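Isocitrate dehydrogenase [NAD] subunit 2, mitochondrial (Saccharomyces cerevisiae, PDB 3BLX) catalyses, together with subunit 1 in an allosteric octamer, the NAD-dependent oxidative decarboxylation of isocitrate to 2-oxoglutarate in the citric acid cycle. Local coordinates at residues B[112-117]-B[260-265]; B[124-129]-B[230-235]; B[266-271]-B[275-280]. One frame throughout, in Å; residues are numbered along the deposited sequence.

Interaction 1 (B[112-117]-B[260-265]); sequences NVRPAK and GSLGLT
Van der Waals contact alone joins R114, on strand 109-117, to T265 and L262 in the loop that runs from helix 244-258 into strand 266-271; no hydrogen bond crosses between the two segments. The arginine chain leaves its strand bent at both chi2 and chi3, which carries the guanidinium to the loop. There NH1 lies 3.6 Å from CG2 of T265, the two side chains crossing at about a right angle, while NH2 approaches CD1 of L262 at 4.1 Å. Both methyls meet the guanidinium obliquely. The same T265 methyl is also 3.9 Å from the carbonyl O of P115, so one branch of the threonine fills the corner between the arginine and its strand. A threonine suits this place because its two branches do different work: CG2, anti to the backbone N, packs on R114, and OG1 turns to a hydrogen bond with S255 OG of helix 244-258. An ST turn carries the loop through L262: S261 OG accepts from G263 N at 3.0 Å. The charge of R114 is met outside the two segments by a salt bridge from NH2 to D252. Since R114 is a substrate-binding residue and D252 a magnesium ligand, both by similarity, the arrangement is consistent with the active-site wall of the isocitrate and isopropylmalate dehydrogenase family.

Interaction 2 (B[124-129]-B[230-235]); sequences TTYENV and TNPSAY
Y126 takes a chi1 of -67°, with CG anti to its carbonyl carbon, and a chi2 of -97°, which together bring the CD1 side of the ring to P232; CD1 lies 4.2 Å from P232 CG, the two side chains crossing at about a right angle. P232 also serves a second partner: its CB meets CB of V129 at 3.5 Å, so the proline sits between the two residues of the 124-129 loop with CG given to the aromatic and CB to the valine. These are apolar contacts, and proline fits them well because it offers a compact row of methylenes. It suits its backbone position too, since it opens the 3-10 segment 232-235, where it has no N-H to leave without a partner. In that segment Y235 N donates to P232 O, and N231 just before it receives S233 OG on its OD1 at 2.7 Å. The donor is tilted 18° from the carbonyl plane of the amide, and a second, weak bond reaches OD1 from S233 N. Both loops lead into neighbouring, parallel strands of the central sheet, 124-129 into 130-136 and 230-235 into 238-242, so the contact packs two entrances to the sheet against each other. Further along, S233 CB rests 3.6 Å from the carbonyl O of N128. The tyrosine loop is braced from within by T124 OG1, which donates to Y126 O at 3.0 Å in the carbonyl plane. Y126 itself packs on V229 and L257 of this chain, and its hydroxyl is hydrogen-bonded to V224 O of the neighbouring subunit 1 chain, and R119 of that same neighbouring chain packs on P232.

Interaction 3 (B[266-271]-B[275-280]); sequences PSANIG and SIFEAV
S267 and E278, and next N269 and I276, are hydrogen-bonded pairs of an antiparallel beta hairpin. E278 N donates to S267 O at 3.0 Å, nearly straight at 171°, whereas the return bond from S267 N is weak; N269 N reaches I276 O at 2.8 Å. On the face of S267 and N269, E278 has CG between its backbone N and carbonyl carbon (chi1 52°) and is extended beyond. This lays CG 3.4 Å from S267 OG and sets OE2 3.0 Å from N269 ND2, amide and carboxylate planes 60° apart. The small S267 also lets V280 CG1 approach its CB at 3.5 Å. Replacing E278 with an alanine would probably leave K85, its salt-bridge partner through OE1, without a mate, and open a gap beside S267 and N269. On the other face A268, small enough to sit beside the large F277 ring, brings its CB to 3.7 Å from F277 CE1. Outside the hairpin, strand 109-117 flanks 266-271, with N112 holding N269 OD1, strand 82-85 borders 275-279, and helix 296-309 packs on P266, S275 and A279.

How the interactions relate
Of the segments in contact, 112-117 on strand 109-117 comes first, followed by the 124-129 loop. Interaction 2 closes when the chain reaches 230-235, tying the loop that enters strand 130-136 to the one between helix 221-230 and strand 238-242; it is nested inside the longer loop that interaction 1 closes when 260-265 returns to 112-117. The two meet where V129 packs beside A116 and K117. Interaction 3 then follows in series: its hairpin closes over a turn of only three residues. It joins interaction 1 in the sheet, where V113 N lies 2.7 Å from A268 O, a probable hydrogen bond between adjacent strands. Interactions 2 and 3 do not touch, their nearest atoms about 11 Å apart.

Interaction 1 (B[112-117]-B[260-265])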
ATOM      1  N   ASN B 112       4.410  29.814  38.421  1.00 27.51           N
ATOM      2  CA  ASN B 112       3.437  30.641  37.725  1.00 30.66           C
ATOM      3  C   ASN B 112       2.256  30.870  38.665  1.00 28.86           C
ATOM      4  O   ASN B 112       1.618  29.919  39.072  1.00 26.66           O
ATOM      5  CB  ASN B 112       2.978  29.941  36.433  1.00 42.09           C
ATOM      6  CG  ASN B 112       2.024  30.786  35.593  1.00 45.76           C
ATOM      7  OD1 ASN B 112       0.850  30.452  35.429  1.00 45.48           O
ATOM      8  ND2 ASN B 112       2.529  31.882  35.058  1.00 54.68           N
ATOM      9  N   VAL B 113       1.988  32.126  39.023  1.00 35.56           N
ATOM     10  CA  VAL B 113       0.882  32.455  39.917  1.00 31.54           C
ATOM     11  C   VAL B 113      -0.313  32.955  39.132  1.00 30.54           C
ATOM     12  O   VAL B 113      -0.197  33.916  38.402  1.00 34.85           O
ATOM     13  CB  VAL B 113       1.302  33.508  40.907  1.00 34.45           C
ATOM     14  CG1 VAL B 113       0.166  33.809  41.863  1.00 35.89           C
ATOM     15  CG2 VAL B 113       2.546  33.026  41.636  1.00 37.10           C
ATOM     16  N   ARG B 114      -1.449  32.282  39.262  1.00 33.29           N
ATOM     17  CA  ARG B 114      -2.644  32.595  38.478  1.00 29.79           C
ATOM     18  C   ARG B 114      -3.866  32.796  39.353  1.00 38.46           C
ATOM     19  O   ARG B 114      -4.534  31.815  39.702  1.00 40.87           O
ATOM     20  CB  ARG B 114      -2.964  31.450  37.519  1.00 45.26           C
ATOM     21  CG  ARG B 114      -2.254  31.501  36.199  1.00 36.63           C
ATOM     22  CD  ARG B 114      -3.028  32.315  35.212  1.00 34.22           C
ATOM     23  NE  ARG B 114      -3.083  31.643  33.920  1.00 43.59           N
ATOM     24  CZ  ARG B 114      -4.204  31.299  33.295  1.00 25.46           C
ATOM     25  NH1 ARG B 114      -5.380  31.574  33.814  1.00 28.88           N
ATOM     26  NH2 ARG B 114      -4.146  30.686  32.135  1.00 49.54           N
ATOM     27  N   PRO B 115      -4.175  34.067  39.697  1.00 49.56           N
ATOM     28  CA  PRO B 115      -5.384  34.478  40.425  1.00 40.55           C
ATOM     29  C   PRO B 115      -6.594  34.443  39.518  1.00 31.55           C
ATOM     30  O   PRO B 115      -6.464  34.816  38.373  1.00 44.91           O
ATOM     31  CB  PRO B 115      -5.100  35.937  40.766  1.00 24.46           C
ATOM     32  CG  PRO B 115      -3.641  36.098  40.616  1.00 43.94           C
ATOM     33  CD  PRO B 115      -3.272  35.209  39.497  1.00 39.70           C
ATOM     34  N   ALA B 116      -7.741  33.985  40.001  1.00 31.75           N
ATOM     35  CA  ALA B 116      -8.984  34.194  39.268  1.00 43.79           C
ATOM     36  C   ALA B 116     -10.071  34.764  40.182  1.00 40.36           C
ATOM     37  O   ALA B 116     -10.674  34.016  40.932  1.00 34.62           O
ATOM     38  CB  ALA B 116      -9.447  32.908  38.619  1.00 28.22           C
ATOM     39  N   LYS B 117     -10.291  36.084  40.133  1.00 49.75           N
ATOM     40  CA  LYS B 117     -11.290  36.723  40.994  1.00 50.26           C
ATOM     41  C   LYS B 117     -12.466  37.304  40.217  1.00 42.86           C
ATOM     42  O   LYS B 117     -12.293  37.813  39.118  1.00 48.97           O
ATOM     43  CB  LYS B 117     -10.661  37.774  41.922  1.00 35.07           C
ATOM     44  CG  LYS B 117     -11.542  38.085  43.150  1.00 63.75           C
ATOM     45  CD  LYS B 117     -10.862  38.957  44.215  1.00 66.30           C
ATOM     46  CE  LYS B 117     -10.936  40.455  43.905  1.00 93.04           C
ATOM     47  NZ  LYS B 117     -10.265  41.307  44.949  1.00 79.54           N
ATOM     48  N   GLY B 260     -15.201  33.691  32.334  1.00 48.62           N
ATOM     49  CA  GLY B 260     -15.659  33.065  31.101  1.00 32.14           C
ATOM     50  C   GLY B 260     -14.647  33.206  29.980  1.00 47.64           C
ATOM     51  O   GLY B 260     -14.975  32.954  28.818  1.00 47.91           O
ATOM     52  N   SER B 261     -13.419  33.613  30.326  1.00 34.93           N
ATOM     53  CA  SER B 261     -12.345  33.780  29.346  1.00 41.38           C
ATOM     54  C   SER B 261     -11.065  34.235  30.007  1.00 41.46           C
ATOM     55  O   SER B 261     -11.053  34.581  31.192  1.00 44.71           O
ATOM     56  CB  SER B 261     -12.728  34.815  28.285  1.00 49.24           C
ATOM     57  OG  SER B 261     -12.432  36.127  28.748  1.00 43.05           O
ATOM     58  N   LEU B 262      -9.986  34.273  29.230  1.00 37.36           N
ATOM     59  CA  LEU B 262      -8.695  34.746  29.754  1.00 55.48           C
ATOM     60  C   LEU B 262      -8.559  36.272  29.782  1.00 48.42           C
ATOM     61  O   LEU B 262      -7.502  36.796  30.172  1.00 46.66           O
ATOM     62  CB  LEU B 262      -7.525  34.147  28.964  1.00 54.71           C
ATOM     63  CG  LEU B 262      -7.328  32.632  28.882  1.00 50.39           C
ATOM     64  CD1 LEU B 262      -7.567  31.957  30.214  1.00 47.57           C
ATOM     65  CD2 LEU B 262      -8.224  32.032  27.818  1.00 56.08           C
ATOM     66  N   GLY B 263      -9.630  36.958  29.377  1.00 36.57           N
ATOM     67  CA  GLY B 263      -9.615  38.390  29.146  1.00 38.39           C
ATOM     68  C   GLY B 263      -9.255  39.270  30.326  1.00 46.63           C
ATOM     69  O   GLY B 263      -8.683  40.345  30.153  1.00 50.90           O
ATOM     70  N   LEU B 264      -9.582  38.818  31.532  1.00 39.90           N
ATOM     71  CA  LEU B 264      -9.359  39.642  32.700  1.00 41.54           C
ATOM     72  C   LEU B 264      -8.329  39.039  33.648  1.00 49.03           C
ATOM     73  O   LEU B 264      -8.272  39.392  34.829  1.00 59.14           O
ATOM     74  CB  LEU B 264     -10.688  39.901  33.429  1.00 46.29           C
ATOM     75  CG  LEU B 264     -11.860  40.203  32.495  1.00 61.51           C
ATOM     76  CD1 LEU B 264     -13.170  40.236  33.253  1.00 52.88           C
ATOM     77  CD2 LEU B 264     -11.623  41.501  31.733  1.00 53.16           C
ATOM     78  N   THR B 265      -7.498  38.150  33.125  1.00 47.84           N
ATOM     79  CA  THR B 265      -6.629  37.356  33.978  1.00 41.33           C
ATOM     80  C   THR B 265      -5.163  37.789  33.978  1.00 48.04           C
ATOM     81  O   THR B 265      -4.502  37.833  32.926  1.00 46.29           O
ATOM     82  CB  THR B 265      -6.712  35.872  33.599  1.00 59.04           C
ATOM     83  OG1 THR B 265      -8.080  35.443  33.633  1.00 66.39           O
ATOM     84  CG2 THR B 265      -5.887  35.042  34.567  1.00 45.43           C
TER

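Interaction 2 (B[124-129]-B[230-235])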
ATOM      1  N   THR B 124     -21.328  38.146  36.052  1.00 91.89           N
ATOM      2  CA  THR B 124     -20.862  36.998  35.292  1.00 82.62           C
ATOM      3  C   THR B 124     -21.634  35.774  35.756  1.00 71.62           C
ATOM      4  O   THR B 124     -22.381  35.828  36.735  1.00 72.66           O
ATOM      5  CB  THR B 124     -19.352  36.766  35.477  1.00 86.06           C
ATOM      6  OG1 THR B 124     -19.035  36.732  36.877  1.00 81.05           O
ATOM      7  CG2 THR B 124     -18.568  37.885  34.824  1.00 83.92           C
ATOM      8  N   THR B 125     -21.448  34.662  35.063  1.00 57.96           N
ATOM      9  CA  THR B 125     -22.248  33.479  35.353  1.00 55.13           C
ATOM     10  C   THR B 125     -21.923  32.820  36.710  1.00 49.31           C
ATOM     11  O   THR B 125     -22.804  32.301  37.375  1.00 42.31           O
ATOM     12  CB  THR B 125     -22.324  32.493  34.130  1.00 36.53           C
ATOM     13  OG1 THR B 125     -22.554  31.165  34.595  1.00 43.66           O
ATOM     14  CG2 THR B 125     -21.067  32.535  33.292  1.00 61.63           C
ATOM     15  N   TYR B 126     -20.674  32.886  37.144  1.00 52.11           N
ATOM     16  CA  TYR B 126     -20.322  32.405  38.480  1.00 48.00           C
ATOM     17  C   TYR B 126     -20.069  33.594  39.394  1.00 55.53           C
ATOM     18  O   TYR B 126     -19.629  34.638  38.936  1.00 72.75           O
ATOM     19  CB  TYR B 126     -19.082  31.477  38.438  1.00 57.19           C
ATOM     20  CG  TYR B 126     -19.334  30.154  37.727  1.00 38.72           C
ATOM     21  CD1 TYR B 126     -19.646  29.011  38.439  1.00 40.84           C
ATOM     22  CD2 TYR B 126     -19.294  30.066  36.349  1.00 39.95           C
ATOM     23  CE1 TYR B 126     -19.910  27.802  37.795  1.00 35.53           C
ATOM     24  CE2 TYR B 126     -19.562  28.867  35.695  1.00 45.85           C
ATOM     25  CZ  TYR B 126     -19.869  27.739  36.420  1.00 41.03           C
ATOM     26  OH  TYR B 126     -20.137  26.562  35.755  1.00 39.86           O
ATOM     27  N   GLU B 127     -20.336  33.440  40.688  1.00 61.25           N
ATOM     28  CA  GLU B 127     -20.174  34.550  41.625  1.00 50.81           C
ATOM     29  C   GLU B 127     -19.323  34.216  42.830  1.00 51.79           C
ATOM     30  O   GLU B 127     -19.256  33.073  43.267  1.00 53.07           O
ATOM     31  CB  GLU B 127     -21.536  35.059  42.094  1.00 66.77           C
ATOM     32  CG  GLU B 127     -22.486  35.351  40.949  1.00102.63           C
ATOM     33  CD  GLU B 127     -23.672  36.190  41.365  1.00114.01           C
ATOM     34  OE1 GLU B 127     -23.874  36.359  42.588  1.00102.47           O
ATOM     35  OE2 GLU B 127     -24.397  36.676  40.465  1.00113.89           O
ATOM     36  N   ASN B 128     -18.681  35.246  43.366  1.00 54.22           N
ATOM     37  CA  ASN B 128     -17.904  35.123  44.591  1.00 56.97           C
ATOM     38  C   ASN B 128     -16.743  34.176  44.473  1.00 54.44           C
ATOM     39  O   ASN B 128     -16.359  33.525  45.439  1.00 60.77           O
ATOM     40  CB  ASN B 128     -18.783  34.720  45.767  1.00 67.03           C
ATOM     41  CG  ASN B 128     -19.712  35.826  46.191  1.00 75.60           C
ATOM     42  OD1 ASN B 128     -20.921  35.621  46.262  1.00 65.90           O
ATOM     43  ND2 ASN B 128     -19.156  37.019  46.459  1.00 46.89           N
ATOM     44  N   VAL B 129     -16.173  34.110  43.286  1.00 48.32           N
ATOM     45  CA  VAL B 129     -14.987  33.306  43.098  1.00 45.80           C
ATOM     46  C   VAL B 129     -13.722  34.128  43.373  1.00 30.77           C
ATOM     47  O   VAL B 129     -13.564  35.228  42.880  1.00 38.77           O
ATOM     48  CB  VAL B 129     -14.985  32.577  41.709  1.00 36.96           C
ATOM     49  CG1 VAL B 129     -16.103  33.046  40.842  1.00 35.22           C
ATOM     50  CG2 VAL B 129     -13.654  32.716  41.001  1.00 48.59           C
ATOM     51  N   THR B 230     -18.950  23.432  41.479  1.00 36.40           N
ATOM     52  CA  THR B 230     -20.253  23.518  42.132  1.00 50.87           C
ATOM     53  C   THR B 230     -20.263  24.750  43.028  1.00 42.51           C
ATOM     54  O   THR B 230     -21.261  25.429  43.125  1.00 47.21           O
ATOM     55  CB  THR B 230     -20.697  22.212  42.901  1.00 41.29           C
ATOM     56  OG1 THR B 230     -19.626  21.738  43.706  1.00 53.84           O
ATOM     57  CG2 THR B 230     -21.121  21.085  41.928  1.00 38.45           C
ATOM     58  N   ASN B 231     -19.128  25.061  43.640  1.00 36.21           N
ATOM     59  CA  ASN B 231     -19.078  26.164  44.576  1.00 33.87           C
ATOM     60  C   ASN B 231     -17.696  26.817  44.763  1.00 39.08           C
ATOM     61  O   ASN B 231     -16.957  26.524  45.706  1.00 29.90           O
ATOM     62  CB  ASN B 231     -19.637  25.730  45.920  1.00 33.32           C
ATOM     63  CG  ASN B 231     -19.480  26.803  46.967  1.00 50.89           C
ATOM     64  OD1 ASN B 231     -19.543  27.999  46.658  1.00 37.15           O
ATOM     65  ND2 ASN B 231     -19.243  26.389  48.205  1.00 37.63           N
ATOM     66  N   PRO B 232     -17.364  27.745  43.869  1.00 30.31           N
ATOM     67  CA  PRO B 232     -16.038  28.351  43.828  1.00 27.93           C
ATOM     68  C   PRO B 232     -15.635  29.002  45.140  1.00 41.33           C
ATOM     69  O   PRO B 232     -14.443  29.053  45.453  1.00 33.99           O
ATOM     70  CB  PRO B 232     -16.177  29.415  42.746  1.00 25.21           C
ATOM     71  CG  PRO B 232     -17.320  28.948  41.880  1.00 25.59           C
ATOM     72  CD  PRO B 232     -18.241  28.206  42.778  1.00 34.21           C
ATOM     73  N   SER B 233     -16.605  29.510  45.890  1.00 46.57           N
ATOM     74  CA  SER B 233     -16.288  30.298  47.084  1.00 48.16           C
ATOM     75  C   SER B 233     -15.565  29.456  48.151  1.00 53.38           C
ATOM     76  O   SER B 233     -14.788  29.989  48.962  1.00 41.29           O
ATOM     77  CB  SER B 233     -17.542  30.973  47.645  1.00 39.52           C
ATOM     78  OG  SER B 233     -18.499  30.017  48.088  1.00 53.67           O
ATOM     79  N   ALA B 234     -15.801  28.143  48.116  1.00 35.37           N
ATOM     80  CA  ALA B 234     -15.235  27.210  49.083  1.00 38.86           C
ATOM     81  C   ALA B 234     -13.707  27.166  49.067  1.00 47.43           C
ATOM     82  O   ALA B 234     -13.085  26.513  49.907  1.00 49.98           O
ATOM     83  CB  ALA B 234     -15.792  25.830  48.836  1.00 42.51           C
ATOM     84  N   TYR B 235     -13.103  27.863  48.113  1.00 35.92           N
ATOM     85  CA  TYR B 235     -11.656  27.812  47.943  1.00 41.21           C
ATOM     86  C   TYR B 235     -11.002  29.167  48.098  1.00 37.63           C
ATOM     87  O   TYR B 235      -9.796  29.298  47.904  1.00 38.68           O
ATOM     88  CB  TYR B 235     -11.282  27.202  46.577  1.00 33.53           C
ATOM     89  CG  TYR B 235     -11.405  25.694  46.519  1.00 54.60           C
ATOM     90  CD1 TYR B 235     -12.597  25.091  46.158  1.00 40.99           C
ATOM     91  CD2 TYR B 235     -10.325  24.875  46.840  1.00 51.53           C
ATOM     92  CE1 TYR B 235     -12.707  23.717  46.115  1.00 50.54           C
ATOM     93  CE2 TYR B 235     -10.432  23.500  46.789  1.00 55.29           C
ATOM     94  CZ  TYR B 235     -11.620  22.929  46.420  1.00 52.77           C
ATOM     95  OH  TYR B 235     -11.727  21.563  46.361  1.00 64.60           O
TER

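Interaction 3 (B[266-271]-B[275-280])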
ATOM      1  N   PRO B 266      -4.654  38.106  35.170  1.00 35.16           N
ATOM      2  CA  PRO B 266      -3.263  38.446  35.478  1.00 31.64           C
ATOM      3  C   PRO B 266      -2.480  37.170  35.743  1.00 41.55           C
ATOM      4  O   PRO B 266      -3.076  36.141  36.088  1.00 32.52           O
ATOM      5  CB  PRO B 266      -3.363  39.225  36.798  1.00 25.11           C
ATOM      6  CG  PRO B 266      -4.790  39.151  37.217  1.00 36.18           C
ATOM      7  CD  PRO B 266      -5.511  38.173  36.359  1.00 31.06           C
ATOM      8  N   SER B 267      -1.162  37.241  35.606  1.00 27.69           N
ATOM      9  CA  SER B 267      -0.327  36.106  35.897  1.00 35.44           C
ATOM     10  C   SER B 267       1.058  36.587  36.261  1.00 46.83           C
ATOM     11  O   SER B 267       1.509  37.643  35.803  1.00 42.11           O
ATOM     12  CB  SER B 267      -0.274  35.131  34.709  1.00 53.22           C
ATOM     13  OG  SER B 267       0.854  35.358  33.880  1.00 62.57           O
ATOM     14  N   ALA B 268       1.719  35.810  37.104  1.00 40.16           N
ATOM     15  CA  ALA B 268       3.041  36.145  37.549  1.00 35.62           C
ATOM     16  C   ALA B 268       3.944  34.948  37.302  1.00 51.59           C
ATOM     17  O   ALA B 268       3.547  33.800  37.500  1.00 44.49           O
ATOM     18  CB  ALA B 268       3.013  36.494  38.991  1.00 25.22           C
ATOM     19  N   ASN B 269       5.158  35.220  36.853  1.00 46.15           N
ATOM     20  CA  ASN B 269       6.144  34.185  36.663  1.00 32.89           C
ATOM     21  C   ASN B 269       7.321  34.446  37.554  1.00 30.01           C
ATOM     22  O   ASN B 269       8.100  35.330  37.290  1.00 44.12           O
ATOM     23  CB  ASN B 269       6.552  34.144  35.203  1.00 44.57           C
ATOM     24  CG  ASN B 269       5.485  33.532  34.339  1.00 38.91           C
ATOM     25  OD1 ASN B 269       5.362  32.320  34.273  1.00 47.52           O
ATOM     26  ND2 ASN B 269       4.687  34.364  33.696  1.00 37.81           N
ATOM     27  N   ILE B 270       7.432  33.684  38.632  1.00 36.47           N
ATOM     28  CA  ILE B 270       8.392  34.015  39.670  1.00 40.20           C
ATOM     29  C   ILE B 270       9.659  33.197  39.526  1.00 45.94           C
ATOM     30  O   ILE B 270       9.591  31.976  39.408  1.00 50.75           O
ATOM     31  CB  ILE B 270       7.794  33.826  41.090  1.00 46.97           C
ATOM     32  CG1 ILE B 270       6.922  35.029  41.465  1.00 40.70           C
ATOM     33  CG2 ILE B 270       8.880  33.686  42.118  1.00 41.10           C
ATOM     34  CD1 ILE B 270       5.696  35.193  40.607  1.00 35.28           C
ATOM     35  N   GLY B 271      10.807  33.877  39.505  1.00 36.10           N
ATOM     36  CA  GLY B 271      12.097  33.218  39.576  1.00 44.78           C
ATOM     37  C   GLY B 271      12.847  33.534  40.857  1.00 46.11           C
ATOM     38  O   GLY B 271      12.390  34.327  41.664  1.00 55.23           O
ATOM     39  N   SER B 275      11.427  38.289  38.087  1.00 40.86           N
ATOM     40  CA  SER B 275      10.006  37.943  38.042  1.00 43.43           C
ATOM     41  C   SER B 275       9.294  38.748  36.973  1.00 46.55           C
ATOM     42  O   SER B 275       9.378  39.966  36.942  1.00 65.52           O
ATOM     43  CB  SER B 275       9.331  38.185  39.396  1.00 45.00           C
ATOM     44  OG  SER B 275       9.713  37.212  40.347  1.00 46.97           O
ATOM     45  N   ILE B 276       8.566  38.066  36.109  1.00 37.12           N
ATOM     46  CA  ILE B 276       7.913  38.712  34.990  1.00 32.79           C
ATOM     47  C   ILE B 276       6.416  38.622  35.172  1.00 36.09           C
ATOM     48  O   ILE B 276       5.920  37.613  35.637  1.00 49.59           O
ATOM     49  CB  ILE B 276       8.329  38.033  33.697  1.00 36.56           C
ATOM     50  CG1 ILE B 276       9.844  38.172  33.527  1.00 36.92           C
ATOM     51  CG2 ILE B 276       7.576  38.603  32.530  1.00 36.87           C
ATOM     52  CD1 ILE B 276      10.359  37.735  32.183  1.00 44.95           C
ATOM     53  N   PHE B 277       5.699  39.684  34.821  1.00 41.44           N
ATOM     54  CA  PHE B 277       4.269  39.774  35.078  1.00 34.76           C
ATOM     55  C   PHE B 277       3.579  40.085  33.795  1.00 34.14           C
ATOM     56  O   PHE B 277       4.020  40.953  33.062  1.00 38.27           O
ATOM     57  CB  PHE B 277       3.993  40.873  36.107  1.00 37.28           C
ATOM     58  CG  PHE B 277       4.621  40.608  37.435  1.00 30.19           C
ATOM     59  CD1 PHE B 277       3.866  40.108  38.492  1.00 38.18           C
ATOM     60  CD2 PHE B 277       5.986  40.812  37.626  1.00 38.47           C
ATOM     61  CE1 PHE B 277       4.456  39.844  39.738  1.00 46.11           C
ATOM     62  CE2 PHE B 277       6.595  40.546  38.873  1.00 45.53           C
ATOM     63  CZ  PHE B 277       5.826  40.069  39.929  1.00 41.91           C
ATOM     64  N   GLU B 278       2.497  39.378  33.504  1.00 45.45           N
ATOM     65  CA  GLU B 278       1.885  39.476  32.188  1.00 33.27           C
ATOM     66  C   GLU B 278       0.422  39.137  32.206  1.00 46.28           C
ATOM     67  O   GLU B 278      -0.036  38.387  33.058  1.00 48.03           O
ATOM     68  CB  GLU B 278       2.591  38.539  31.205  1.00 41.69           C
ATOM     69  CG  GLU B 278       2.735  37.087  31.662  1.00 61.23           C
ATOM     70  CD  GLU B 278       3.317  36.140  30.578  1.00 88.93           C
ATOM     71  OE1 GLU B 278       3.222  36.439  29.364  1.00 62.32           O
ATOM     72  OE2 GLU B 278       3.868  35.076  30.946  1.00 92.22           O
ATOM     73  N   ALA B 279      -0.312  39.689  31.251  1.00 37.18           N
ATOM     74  CA  ALA B 279      -1.648  39.204  30.982  1.00 43.92           C
ATOM     75  C   ALA B 279      -1.498  37.892  30.209  1.00 50.70           C
ATOM     76  O   ALA B 279      -0.452  37.646  29.628  1.00 43.32           O
ATOM     77  CB  ALA B 279      -2.413  40.215  30.175  1.00 35.65           C
ATOM     78  N   VAL B 280      -2.531  37.059  30.196  1.00 43.51           N
ATOM     79  CA  VAL B 280      -2.430  35.778  29.519  1.00 48.99           C
ATOM     80  C   VAL B 280      -3.285  35.701  28.266  1.00 52.70           C
ATOM     81  O   VAL B 280      -3.349  34.654  27.629  1.00 44.11           O
ATOM     82  CB  VAL B 280      -2.772  34.589  30.451  1.00 36.58           C
ATOM     83  CG1 VAL B 280      -1.964  34.677  31.723  1.00 54.84           C
ATOM     84  CG2 VAL B 280      -4.243  34.569  30.783  1.00 35.22           C
TER